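PDB 3U3W: transcriptional activator PlcR protein from Bacillus thuringiensis, which binds DNA through a helix-turn-helix domain and activates virulence gene transcription in response to the quorum-sensing signal peptide PapR. Local coordinates for residues A[4-9]-A[65-70]; A[17-22]-A[54-59]; A[72-77]-A[104-109]. All coordinates share one frame; numbering follows the deposited sequence.

Interaction 1 of 3, residues A[4-9]-A[65-70]; sequences EKLGSE and EVLIYS
Immediately before K5, whose side chain lies along the 65-70 loop, the carbonyl O of E4 is gripped by two groups of S8. S8 N gives it the helical bond at 3.3 Å, while S8 OG, 3.2 Å from E4 O, arrives from the opposite face of the carbonyl plane. Serine suits a place within a helix, because its short hydroxyl can fold back onto the carbonyl oxygen of the turn before. K5 makes the widest contact. Its CB rests 3.5 Å from V66 O, and the straight run of methylenes passes beside S70 before a bend at chi4 (61°) turns the amine toward the I68 carbonyl. NZ stays 3.6 Å from I68 O, too far to count as a bond; the modelled approach of CE to S70 OG is implausibly close, so its detail is doubtful. A long, flexible lysine can cover a loop in this way and still keep its charge at the surface. The apolar side of the contact is small. L6 and L67 meet at their methyls, with L6 CD2 4.0 Å from L67 CD1, and M46 of the second subunit packs on both. Next to them, E9 and V66 cross nearly at right angles, E9 CG lying 4.1 Å from V66 CG2. E9 therefore contributes its aliphatic part here, since a bend at chi2 (65°) carries its carboxylate to H62, where OE2 is hydrogen-bonded to NE2. The contact joins helix 4-16, on the DNA-binding side, to the loop between helices 61-65 and 72-87, which folds back on it; V66 also touches I72 at the start of helix 72-87.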
loop_
_atom_site.group_PDB
_atom_site.type_symbol
_atom_site.label_atom_id
_atom_site.label_comp_id
_atom_site.label_asym_id
_atom_site.label_seq_id
_atom_site.Cartn_x
_atom_site.Cartn_y
_atom_site.Cartn_z
ATOM N N GLU A 4 -23.803 -15.479 10.549
ATOM C CA GLU A 4 -23.755 -16.418 9.436
ATOM C C GLU A 4 -23.063 -15.839 8.198
ATOM O O GLU A 4 -22.801 -16.561 7.230
ATOM C CB GLU A 4 -25.155 -16.925 9.075
ATOM C CG GLU A 4 -25.138 -18.326 8.464
ATOM C CD GLU A 4 -26.144 -18.501 7.345
ATOM O OE1 GLU A 4 -26.936 -17.565 7.104
ATOM O OE2 GLU A 4 -26.136 -19.575 6.704
ATOM N N LYS A 5 -22.766 -14.542 8.232
ATOM C CA LYS A 5 -22.093 -13.888 7.104
ATOM C C LYS A 5 -20.661 -14.397 6.922
ATOM O O LYS A 5 -20.248 -14.697 5.796
ATOM C CB LYS A 5 -22.084 -12.361 7.257
ATOM C CG LYS A 5 -23.448 -11.699 7.377
ATOM C CD LYS A 5 -23.308 -10.180 7.296
ATOM C CE LYS A 5 -24.648 -9.481 7.471
ATOM N NZ LYS A 5 -25.251 -9.768 8.801
ATOM N N LEU A 6 -19.905 -14.481 8.023
ATOM C CA LEU A 6 -18.565 -15.078 7.988
ATOM C C LEU A 6 -18.616 -16.482 7.397
ATOM O O LEU A 6 -17.861 -16.805 6.481
ATOM C CB LEU A 6 -17.937 -15.138 9.386
ATOM C CG LEU A 6 -16.574 -15.840 9.487
ATOM C CD1 LEU A 6 -15.576 -15.239 8.518
ATOM C CD2 LEU A 6 -16.019 -15.788 10.904
ATOM N N GLY A 7 -19.527 -17.299 7.926
ATOM C CA GLY A 7 -19.693 -18.674 7.492
ATOM C C GLY A 7 -19.784 -18.878 5.991
ATOM O O GLY A 7 -19.030 -19.673 5.426
ATOM N N SER A 8 -20.701 -18.170 5.336
ATOM C CA SER A 8 -20.906 -18.375 3.905
ATOM C C SER A 8 -19.827 -17.724 3.040
ATOM O O SER A 8 -19.638 -18.098 1.891
ATOM C CB SER A 8 -22.300 -17.919 3.473
ATOM O OG SER A 8 -22.621 -16.670 4.048
ATOM N N GLU A 9 -19.130 -16.746 3.596
ATOM C CA GLU A 9 -17.951 -16.200 2.945
ATOM C C GLU A 9 -16.840 -17.257 2.901
ATOM O O GLU A 9 -16.148 -17.427 1.890
ATOM C CB GLU A 9 -17.482 -14.938 3.671
ATOM C CG GLU A 9 -16.360 -14.191 2.961
ATOM C CD GLU A 9 -16.789 -13.615 1.618
ATOM O OE1 GLU A 9 -18.005 -13.642 1.312
ATOM O OE2 GLU A 9 -15.910 -13.136 0.868
ATOM N N GLU A 65 -13.787 -7.988 8.307
ATOM C CA GLU A 65 -14.605 -7.013 7.594
ATOM C C GLU A 65 -16.042 -7.493 7.412
ATOM O O GLU A 65 -16.994 -6.777 7.738
ATOM C CB GLU A 65 -13.993 -6.677 6.234
ATOM C CG GLU A 65 -12.773 -5.787 6.321
ATOM C CD GLU A 65 -12.068 -5.625 4.985
ATOM O OE1 GLU A 65 -12.243 -6.501 4.106
ATOM O OE2 GLU A 65 -11.339 -4.620 4.811
ATOM N N VAL A 66 -16.201 -8.708 6.898
ATOM C CA VAL A 66 -17.530 -9.229 6.613
ATOM C C VAL A 66 -18.239 -9.750 7.856
ATOM O O VAL A 66 -19.368 -10.226 7.782
ATOM C CB VAL A 66 -17.470 -10.328 5.562
ATOM C CG1 VAL A 66 -16.860 -9.773 4.286
ATOM C CG2 VAL A 66 -16.657 -11.498 6.081
ATOM N N LEU A 67 -17.587 -9.634 9.005
ATOM C CA LEU A 67 -18.122 -10.203 10.240
ATOM C C LEU A 67 -19.493 -9.655 10.659
ATOM O O LEU A 67 -20.362 -10.416 11.076
ATOM C CB LEU A 67 -17.111 -10.047 11.385
ATOM C CG LEU A 67 -17.402 -10.817 12.673
ATOM C CD1 LEU A 67 -17.294 -12.313 12.439
ATOM C CD2 LEU A 67 -16.459 -10.370 13.775
ATOM N N ILE A 68 -19.692 -8.345 10.553
ATOM C CA ILE A 68 -20.890 -7.724 11.132
ATOM C C ILE A 68 -21.834 -7.054 10.122
ATOM O O ILE A 68 -23.043 -7.321 10.122
ATOM C CB ILE A 68 -20.529 -6.714 12.257
ATOM C CG1 ILE A 68 -19.703 -7.397 13.359
ATOM C CG2 ILE A 68 -21.795 -6.057 12.822
ATOM C CD1 ILE A 68 -19.353 -6.487 14.530
ATOM N N TYR A 69 -21.287 -6.189 9.271
ATOM C CA TYR A 69 -22.111 -5.447 8.315
ATOM C C TYR A 69 -22.047 -6.027 6.900
ATOM O O TYR A 69 -21.107 -6.746 6.540
ATOM C CB TYR A 69 -21.764 -3.949 8.337
ATOM C CG TYR A 69 -21.748 -3.369 9.741
ATOM C CD1 TYR A 69 -22.930 -3.006 10.379
ATOM C CD2 TYR A 69 -20.549 -3.204 10.435
ATOM C CE1 TYR A 69 -22.925 -2.488 11.675
ATOM C CE2 TYR A 69 -20.534 -2.685 11.727
ATOM C CZ TYR A 69 -21.728 -2.332 12.341
ATOM O OH TYR A 69 -21.721 -1.815 13.620
ATOM N N SER A 70 -23.066 -5.706 6.112
ATOM C CA SER A 70 -23.270 -6.320 4.808
ATOM C C SER A 70 -22.682 -5.500 3.664
ATOM O O SER A 70 -22.330 -4.327 3.840
ATOM C CB SER A 70 -24.767 -6.526 4.562
ATOM O OG SER A 70 -25.345 -7.337 5.571
#

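Interaction 2 of 3, residues A[17-22]-A[54-59]; sequences RGLTQK and AKLQIP. With nucleotides of chain E.
R17 sets CG beside its own backbone N and then bends sharply at chi2 (-82°), which carries the guanidinium to the C-terminal end of helix 46-56. This is the helix-turn-helix domain, and the bond joins the turn after helix 4-16 to the end of helix 46-56. R17 NE donates to L56 O at 3.1 Å with an N-H...O angle of 146°, coming from above the carbonyl plane; NH2 adds a weak bond to the same oxygen. An arginine fits well, because the carbonyls of the last helical turn point past the C-terminal end, where the helix dipole would be expected to favour a positive group. Both helices end in a Schellman motif, with positive phi at G18, where glycine is favoured, and at Q57. I58 CD1 lies 4.0 Å from R17 NH2, and L188 of the second subunit packs on both R17 and Q57. L19 closes the apolar side: its CD2 is 4.3 Å from K55 CG and 4.5 Å from L56 CD2. K55 thus lends its methylenes to the leucine while its amine bonds to the carbonyl oxygens of E26 and L24. The turn that follows L19 faces DNA. T20 is the N-cap of helix 21-25; its OG1 caps a backbone N just beyond K22 and also donates to OP1 of DC1 of chain E at 3.2 Å. Threonine suits this N-cap because one hydroxyl can accept from a helix N-H and donate to a phosphate. Q21 N points almost straight at OP2 of DT2 of chain E (3.0 Å, 166°). The extended Q21 side chain runs along that sugar, and its NE2, which also bonds to E38 OE1, donates to OP2 of DA3 of chain E at 3.1 Å.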
loop_
_atom_site.group_PDB
_atom_site.type_symbol
_atom_site.label_atom_id
_atom_site.label_comp_id
_atom_site.label_asym_id
_atom_site.label_seq_id
_atom_site.Cartn_x
_atom_site.Cartn_y
_atom_site.Cartn_z
ATOM N N ARG A 17 -12.450 -22.362 -4.577
ATOM C CA ARG A 17 -11.102 -22.912 -4.636
ATOM C C ARG A 17 -11.117 -24.405 -4.917
ATOM O O ARG A 17 -10.062 -25.028 -5.036
ATOM C CB ARG A 17 -10.351 -22.650 -3.329
ATOM C CG ARG A 17 -10.081 -21.185 -3.045
ATOM C CD ARG A 17 -8.855 -20.650 -3.788
ATOM N NE ARG A 17 -8.517 -19.306 -3.321
ATOM C CZ ARG A 17 -8.986 -18.184 -3.862
ATOM N NH1 ARG A 17 -9.806 -18.239 -4.908
ATOM N NH2 ARG A 17 -8.630 -17.006 -3.360
ATOM N N GLY A 18 -12.314 -24.979 -5.006
ATOM C CA GLY A 18 -12.470 -26.384 -5.354
ATOM C C GLY A 18 -12.230 -27.397 -4.241
ATOM O O GLY A 18 -12.368 -28.602 -4.457
ATOM N N LEU A 19 -11.873 -26.909 -3.057
ATOM C CA LEU A 19 -11.675 -27.746 -1.877
ATOM C C LEU A 19 -12.986 -28.174 -1.217
ATOM O O LEU A 19 -13.980 -27.448 -1.255
ATOM C CB LEU A 19 -10.857 -26.983 -0.842
ATOM C CG LEU A 19 -9.359 -26.846 -1.082
ATOM C CD1 LEU A 19 -9.070 -26.594 -2.550
ATOM C CD2 LEU A 19 -8.795 -25.737 -0.204
ATOM N N THR A 20 -12.976 -29.347 -0.596
ATOM C CA THR A 20 -14.098 -29.775 0.229
ATOM C C THR A 20 -13.763 -29.481 1.686
ATOM O O THR A 20 -12.627 -29.118 2.003
ATOM C CB THR A 20 -14.367 -31.279 0.097
ATOM O OG1 THR A 20 -13.224 -32.006 0.565
ATOM C CG2 THR A 20 -14.649 -31.649 -1.348
ATOM N N GLN A 21 -14.746 -29.652 2.567
ATOM C CA GLN A 21 -14.547 -29.384 3.985
ATOM C C GLN A 21 -13.400 -30.207 4.551
ATOM O O GLN A 21 -12.583 -29.699 5.319
ATOM C CB GLN A 21 -15.831 -29.641 4.779
ATOM C CG GLN A 21 -16.998 -28.763 4.362
ATOM C CD GLN A 21 -18.174 -28.851 5.321
ATOM O OE1 GLN A 21 -18.347 -29.842 6.040
ATOM N NE2 GLN A 21 -18.988 -27.803 5.342
ATOM N N LYS A 22 -13.343 -31.480 4.168
ATOM C CA LYS A 22 -12.275 -32.362 4.617
ATOM C C LYS A 22 -10.914 -31.794 4.217
ATOM O O LYS A 22 -9.996 -31.712 5.044
ATOM C CB LYS A 22 -12.459 -33.780 4.057
ATOM C CG LYS A 22 -11.400 -34.779 4.533
ATOM C CD LYS A 22 -11.435 -34.962 6.051
ATOM C CE LYS A 22 -10.128 -35.546 6.595
ATOM N NZ LYS A 22 -9.040 -34.529 6.766
ATOM N N ALA A 54 -5.004 -18.802 5.518
ATOM C CA ALA A 54 -3.789 -19.158 4.807
ATOM C C ALA A 54 -4.059 -20.113 3.637
ATOM O O ALA A 54 -3.676 -19.843 2.492
ATOM C CB ALA A 54 -2.774 -19.754 5.773
ATOM N N LYS A 55 -4.725 -21.227 3.924
ATOM C CA LYS A 55 -5.016 -22.214 2.891
ATOM C C LYS A 55 -5.859 -21.632 1.750
ATOM O O LYS A 55 -5.684 -22.001 0.588
ATOM C CB LYS A 55 -5.683 -23.464 3.486
ATOM C CG LYS A 55 -5.622 -24.679 2.547
ATOM C CD LYS A 55 -6.023 -25.980 3.234
ATOM C CE LYS A 55 -5.109 -26.315 4.404
ATOM N NZ LYS A 55 -5.477 -27.625 5.027
ATOM N N LEU A 56 -6.767 -20.716 2.083
ATOM C CA LEU A 56 -7.641 -20.111 1.081
ATOM C C LEU A 56 -6.997 -18.880 0.439
ATOM O O LEU A 56 -7.541 -18.309 -0.506
ATOM C CB LEU A 56 -8.989 -19.733 1.692
ATOM C CG LEU A 56 -9.865 -20.824 2.312
ATOM C CD1 LEU A 56 -11.058 -20.201 3.021
ATOM C CD2 LEU A 56 -10.329 -21.804 1.268
ATOM N N GLN A 57 -5.834 -18.484 0.948
ATOM C CA GLN A 57 -5.118 -17.313 0.438
ATOM C C GLN A 57 -5.976 -16.061 0.542
ATOM O O GLN A 57 -6.224 -15.379 -0.441
ATOM C CB GLN A 57 -4.645 -17.531 -1.004
ATOM C CG GLN A 57 -3.653 -18.700 -1.160
ATOM C CD GLN A 57 -3.199 -18.928 -2.607
ATOM O OE1 GLN A 57 -3.769 -19.750 -3.328
ATOM N NE2 GLN A 57 -2.164 -18.201 -3.028
ATOM N N ILE A 58 -6.434 -15.772 1.750
ATOM C CA ILE A 58 -7.259 -14.599 1.990
ATOM C C ILE A 58 -6.666 -13.800 3.142
ATOM O O ILE A 58 -6.432 -14.355 4.218
ATOM C CB ILE A 58 -8.698 -15.005 2.348
ATOM C CG1 ILE A 58 -9.325 -15.833 1.216
ATOM C CG2 ILE A 58 -9.526 -13.773 2.728
ATOM C CD1 ILE A 58 -9.766 -15.030 -0.016
ATOM N N PRO A 59 -6.394 -12.501 2.917
ATOM C CA PRO A 59 -5.964 -11.621 4.009
ATOM C C PRO A 59 -6.950 -11.754 5.157
ATOM O O PRO A 59 -8.169 -11.709 4.959
ATOM C CB PRO A 59 -6.051 -10.221 3.394
ATOM C CG PRO A 59 -5.891 -10.446 1.940
ATOM C CD PRO A 59 -6.528 -11.777 1.643
ATOM P P DT E 2 -18.439 -30.896 0.828
ATOM O OP1 DT E 2 -18.428 -29.860 -0.232
ATOM O OP2 DT E 2 -17.278 -31.053 1.743
ATOM O "O5'" DT E 2 -19.743 -30.661 1.710
ATOM C "C5'" DT E 2 -20.166 -31.688 2.558
ATOM C "C4'" DT E 2 -21.538 -31.378 3.096
ATOM O "O4'" DT E 2 -22.033 -32.620 3.637
ATOM C "C3'" DT E 2 -21.552 -30.419 4.279
ATOM O "O3'" DT E 2 -22.878 -29.972 4.461
ATOM C "C2'" DT E 2 -21.110 -31.335 5.416
ATOM C "C1'" DT E 2 -21.841 -32.626 5.040
ATOM N N1 DT E 2 -21.116 -33.860 5.431
ATOM C C2 DT E 2 -21.832 -34.822 6.104
ATOM O O2 DT E 2 -23.012 -34.691 6.370
ATOM N N3 DT E 2 -21.117 -35.939 6.450
ATOM C C4 DT E 2 -19.782 -36.177 6.193
ATOM O O4 DT E 2 -19.230 -37.212 6.549
ATOM C C5 DT E 2 -19.085 -35.129 5.488
ATOM C C7 DT E 2 -17.630 -35.292 5.162
ATOM C C6 DT E 2 -19.775 -34.030 5.140
ATOM P P DC E 1 -15.305 -36.010 1.252
ATOM O OP1 DC E 1 -14.919 -34.583 1.303
ATOM O OP2 DC E 1 -15.581 -36.733 2.515
ATOM O "O5'" DC E 1 -16.558 -36.226 0.269
ATOM C "C5'" DC E 1 -16.806 -35.386 -0.865
ATOM C "C4'" DC E 1 -18.041 -34.529 -0.640
ATOM O "O4'" DC E 1 -19.147 -35.364 -0.190
ATOM C "C3'" DC E 1 -17.882 -33.451 0.432
ATOM O "O3'" DC E 1 -18.714 -32.319 0.127
ATOM C "C2'" DC E 1 -18.330 -34.197 1.690
ATOM C "C1'" DC E 1 -19.485 -35.048 1.153
ATOM N N1 DC E 1 -19.741 -36.301 1.966
ATOM C C2 DC E 1 -20.980 -36.488 2.619
ATOM O O2 DC E 1 -21.871 -35.632 2.519
ATOM N N3 DC E 1 -21.184 -37.618 3.347
ATOM C C4 DC E 1 -20.212 -38.529 3.447
ATOM N N4 DC E 1 -20.460 -39.624 4.177
ATOM C C5 DC E 1 -18.946 -38.356 2.801
ATOM C C6 DC E 1 -18.756 -37.243 2.080
ATOM P P DA E 3 -23.240 -28.945 5.640
ATOM O OP1 DA E 3 -24.334 -28.057 5.153
ATOM O OP2 DA E 3 -21.979 -28.369 6.147
ATOM O "O5'" DA E 3 -23.902 -29.873 6.746
ATOM C "C5'" DA E 3 -25.024 -30.650 6.366
ATOM C "C4'" DA E 3 -25.606 -31.321 7.591
ATOM O "O4'" DA E 3 -24.794 -32.451 7.975
ATOM C "C3'" DA E 3 -25.702 -30.452 8.831
ATOM O "O3'" DA E 3 -26.918 -30.831 9.430
ATOM C "C2'" DA E 3 -24.485 -30.845 9.661
ATOM C "C1'" DA E 3 -24.317 -32.313 9.297
ATOM N N9 DA E 3 -22.949 -32.841 9.281
ATOM C C8 DA E 3 -21.811 -32.251 8.803
ATOM N N7 DA E 3 -20.735 -33.001 8.914
ATOM C C5 DA E 3 -21.195 -34.165 9.501
ATOM C C6 DA E 3 -20.553 -35.364 9.887
ATOM N N6 DA E 3 -19.242 -35.602 9.735
ATOM N N1 DA E 3 -21.320 -36.318 10.454
ATOM C C2 DA E 3 -22.627 -36.096 10.612
ATOM N N3 DA E 3 -23.341 -35.023 10.281
ATOM C C4 DA E 3 -22.557 -34.083 9.730
#

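Interaction 3 of 3, residues A[72-77]-A[104-109]; sequences IERKKQ and KEEYHP
K75 and H108 come at each other from opposite directions, the lysine amine reaching the edge of the imidazole. The contact sits where the start of helix 72-87 meets the loop between helices 91-102 and 109-125, in the helical array of the TPR-like C-terminal part of an RNPP-family regulator. All torsions beyond CG of K75 are near 180°, and this full stretch places NZ 2.9 Å from H108 ND1, only 12° out of the ring plane. Because ND1 accepts this bond, the imidazole is probably neutral, with its proton on NE2. The same amine donates to S70 O, so two acceptors hold the end of a largely buried lysine. I72 meets the ring from another direction: the two side chains cross at about a right angle, CD1 4.0 Å from H108 CE1, and Y69 stacks on the imidazole. A flat ring suits this place, offering an acceptor at its rim and a face for stacking. H108 is also the N-cap residue of helix 109-125. Nearer the surface, R74 and the side chains of K104 and E106 come from opposite directions, the amine and carboxylate lying oblique to the guanidinium. R74 NH1 comes within 3.4 Å of K104 NZ, and the two cations share the carboxylate of E101, which forms a salt bridge with each; D71 takes R74 NE. E106 adds only distant negative charge, its carboxylate plane turned 70° from the guanidinium. E106 OE2 stays 4.2 Å from R74 NH2, and E106 OE1 the same distance from K75 NZ.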
loop_
_atom_site.group_PDB
_atom_site.type_symbol
_atom_site.label_atom_id
_atom_site.label_comp_id
_atom_site.label_asym_id
_atom_site.label_seq_id
_atom_site.Cartn_x
_atom_site.Cartn_y
_atom_site.Cartn_z
ATOM N N ILE A 72 -19.956 -5.546 1.902
ATOM C CA ILE A 72 -18.598 -5.067 2.136
ATOM C C ILE A 72 -17.766 -4.836 0.868
ATOM O O ILE A 72 -16.959 -3.915 0.814
ATOM C CB ILE A 72 -17.831 -6.011 3.102
ATOM C CG1 ILE A 72 -18.487 -6.022 4.496
ATOM C CG2 ILE A 72 -16.361 -5.620 3.188
ATOM C CD1 ILE A 72 -18.457 -4.669 5.246
ATOM N N GLU A 73 -17.941 -5.668 -0.148
ATOM C CA GLU A 73 -17.166 -5.498 -1.373
ATOM C C GLU A 73 -17.592 -4.223 -2.085
ATOM O O GLU A 73 -16.756 -3.444 -2.524
ATOM C CB GLU A 73 -17.311 -6.708 -2.302
ATOM C CG GLU A 73 -16.677 -6.529 -3.686
ATOM C CD GLU A 73 -15.166 -6.324 -3.631
ATOM O OE1 GLU A 73 -14.549 -6.660 -2.595
ATOM O OE2 GLU A 73 -14.595 -5.823 -4.627
ATOM N N ARG A 74 -18.895 -4.011 -2.185
ATOM C CA ARG A 74 -19.406 -2.819 -2.833
ATOM C C ARG A 74 -18.976 -1.560 -2.048
ATOM O O ARG A 74 -18.546 -0.562 -2.631
ATOM C CB ARG A 74 -20.933 -2.904 -2.986
ATOM C CG ARG A 74 -21.563 -1.666 -3.615
ATOM C CD ARG A 74 -23.088 -1.675 -3.513
ATOM N NE ARG A 74 -23.583 -1.390 -2.165
ATOM C CZ ARG A 74 -23.770 -0.166 -1.674
ATOM N NH1 ARG A 74 -23.486 0.901 -2.416
ATOM N NH2 ARG A 74 -24.238 -0.009 -0.437
ATOM N N LYS A 75 -19.071 -1.618 -0.724
ATOM C CA LYS A 75 -18.677 -0.469 0.083
ATOM C C LYS A 75 -17.210 -0.090 -0.140
ATOM O O LYS A 75 -16.864 1.089 -0.219
ATOM C CB LYS A 75 -19.002 -0.698 1.563
ATOM C CG LYS A 75 -20.511 -0.718 1.841
ATOM C CD LYS A 75 -20.829 -0.905 3.307
ATOM C CE LYS A 75 -22.324 -1.092 3.527
ATOM N NZ LYS A 75 -22.606 -1.607 4.901
ATOM N N LYS A 76 -16.353 -1.088 -0.289
ATOM C CA LYS A 76 -14.936 -0.833 -0.466
ATOM C C LYS A 76 -14.619 -0.181 -1.821
ATOM O O LYS A 76 -13.776 0.714 -1.900
ATOM C CB LYS A 76 -14.130 -2.112 -0.236
ATOM C CG LYS A 76 -14.324 -2.680 1.162
ATOM C CD LYS A 76 -13.042 -3.297 1.712
ATOM C CE LYS A 76 -12.563 -4.456 0.849
ATOM N NZ LYS A 76 -11.281 -5.016 1.359
ATOM N N GLN A 77 -15.303 -0.614 -2.876
ATOM C CA GLN A 77 -15.163 0.016 -4.190
ATOM C C GLN A 77 -15.714 1.448 -4.173
ATOM O O GLN A 77 -15.211 2.340 -4.859
ATOM C CB GLN A 77 -15.888 -0.803 -5.256
ATOM C CG GLN A 77 -15.579 -2.289 -5.196
ATOM C CD GLN A 77 -16.458 -3.125 -6.124
ATOM O OE1 GLN A 77 -16.736 -4.298 -5.844
ATOM N NE2 GLN A 77 -16.897 -2.524 -7.232
ATOM N N LYS A 104 -29.840 6.170 1.668
ATOM C CA LYS A 104 -30.224 4.780 1.919
ATOM C C LYS A 104 -30.351 4.505 3.419
ATOM O O LYS A 104 -30.939 3.504 3.822
ATOM C CB LYS A 104 -29.226 3.800 1.305
ATOM C CG LYS A 104 -29.103 3.878 -0.210
ATOM C CD LYS A 104 -28.117 2.819 -0.719
ATOM C CE LYS A 104 -27.738 3.048 -2.184
ATOM N NZ LYS A 104 -26.635 2.141 -2.644
ATOM N N GLU A 105 -29.792 5.390 4.242
ATOM C CA GLU A 105 -29.953 5.302 5.689
ATOM C C GLU A 105 -29.546 3.953 6.300
ATOM O O GLU A 105 -30.082 3.560 7.336
ATOM C CB GLU A 105 -31.405 5.606 6.061
ATOM C CG GLU A 105 -31.902 6.946 5.556
ATOM C CD GLU A 105 -31.206 8.103 6.238
ATOM O OE1 GLU A 105 -30.725 7.908 7.378
ATOM O OE2 GLU A 105 -31.135 9.198 5.634
ATOM N N GLU A 106 -28.604 3.252 5.673
ATOM C CA GLU A 106 -28.123 1.976 6.203
ATOM C C GLU A 106 -27.291 2.168 7.471
ATOM O O GLU A 106 -26.583 3.162 7.616
ATOM C CB GLU A 106 -27.311 1.214 5.147
ATOM C CG GLU A 106 -28.074 0.961 3.838
ATOM C CD GLU A 106 -27.315 0.069 2.854
ATOM O OE1 GLU A 106 -26.237 -0.453 3.223
ATOM O OE2 GLU A 106 -27.808 -0.108 1.714
ATOM N N TYR A 107 -27.388 1.212 8.391
ATOM C CA TYR A 107 -26.618 1.265 9.630
ATOM C C TYR A 107 -25.248 0.603 9.477
ATOM O O TYR A 107 -25.145 -0.605 9.242
ATOM C CB TYR A 107 -27.381 0.622 10.792
ATOM C CG TYR A 107 -26.667 0.760 12.125
ATOM C CD1 TYR A 107 -26.553 2.000 12.744
ATOM C CD2 TYR A 107 -26.110 -0.345 12.767
ATOM C CE1 TYR A 107 -25.906 2.144 13.962
ATOM C CE2 TYR A 107 -25.462 -0.209 13.996
ATOM C CZ TYR A 107 -25.365 1.042 14.583
ATOM O OH TYR A 107 -24.726 1.206 15.792
ATOM N N HIS A 108 -24.206 1.414 9.618
ATOM C CA HIS A 108 -22.829 0.955 9.550
ATOM C C HIS A 108 -21.944 2.128 9.943
ATOM O O HIS A 108 -21.434 2.837 9.078
ATOM C CB HIS A 108 -22.483 0.479 8.136
ATOM C CG HIS A 108 -21.130 -0.150 8.034
ATOM N ND1 HIS A 108 -20.710 -0.838 6.917
ATOM C CD2 HIS A 108 -20.100 -0.197 8.917
ATOM C CE1 HIS A 108 -19.478 -1.280 7.112
ATOM N NE2 HIS A 108 -19.087 -0.907 8.320
ATOM N N PRO A 109 -21.767 2.339 11.254
ATOM C CA PRO A 109 -21.212 3.604 11.762
ATOM C C PRO A 109 -19.945 4.071 11.033
ATOM O O PRO A 109 -19.908 5.235 10.620
ATOM C CB PRO A 109 -20.922 3.302 13.239
ATOM C CG PRO A 109 -21.909 2.228 13.593
ATOM C CD PRO A 109 -22.071 1.386 12.336
#

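From the N terminus, helix 4-16 enters interaction 1 with its first turns and interaction 2 just past its end. Interaction 2 closes first, when 54-59 comes back to 17-22; interaction 1 closes the larger loop around it as 65-70 returns to 4-9. Together they bring later segments against both ends of helix 4-16, and both touch the second subunit. Interaction 3 follows in series, tying the start of helix 72-87 to the turn before helix 109-125. It meets interaction 1 directly through the salt bridge of E65 with K76 and through further contacts of 69-70, so segment 65-70 touches both helix 4-16 and the start of helix 72-87.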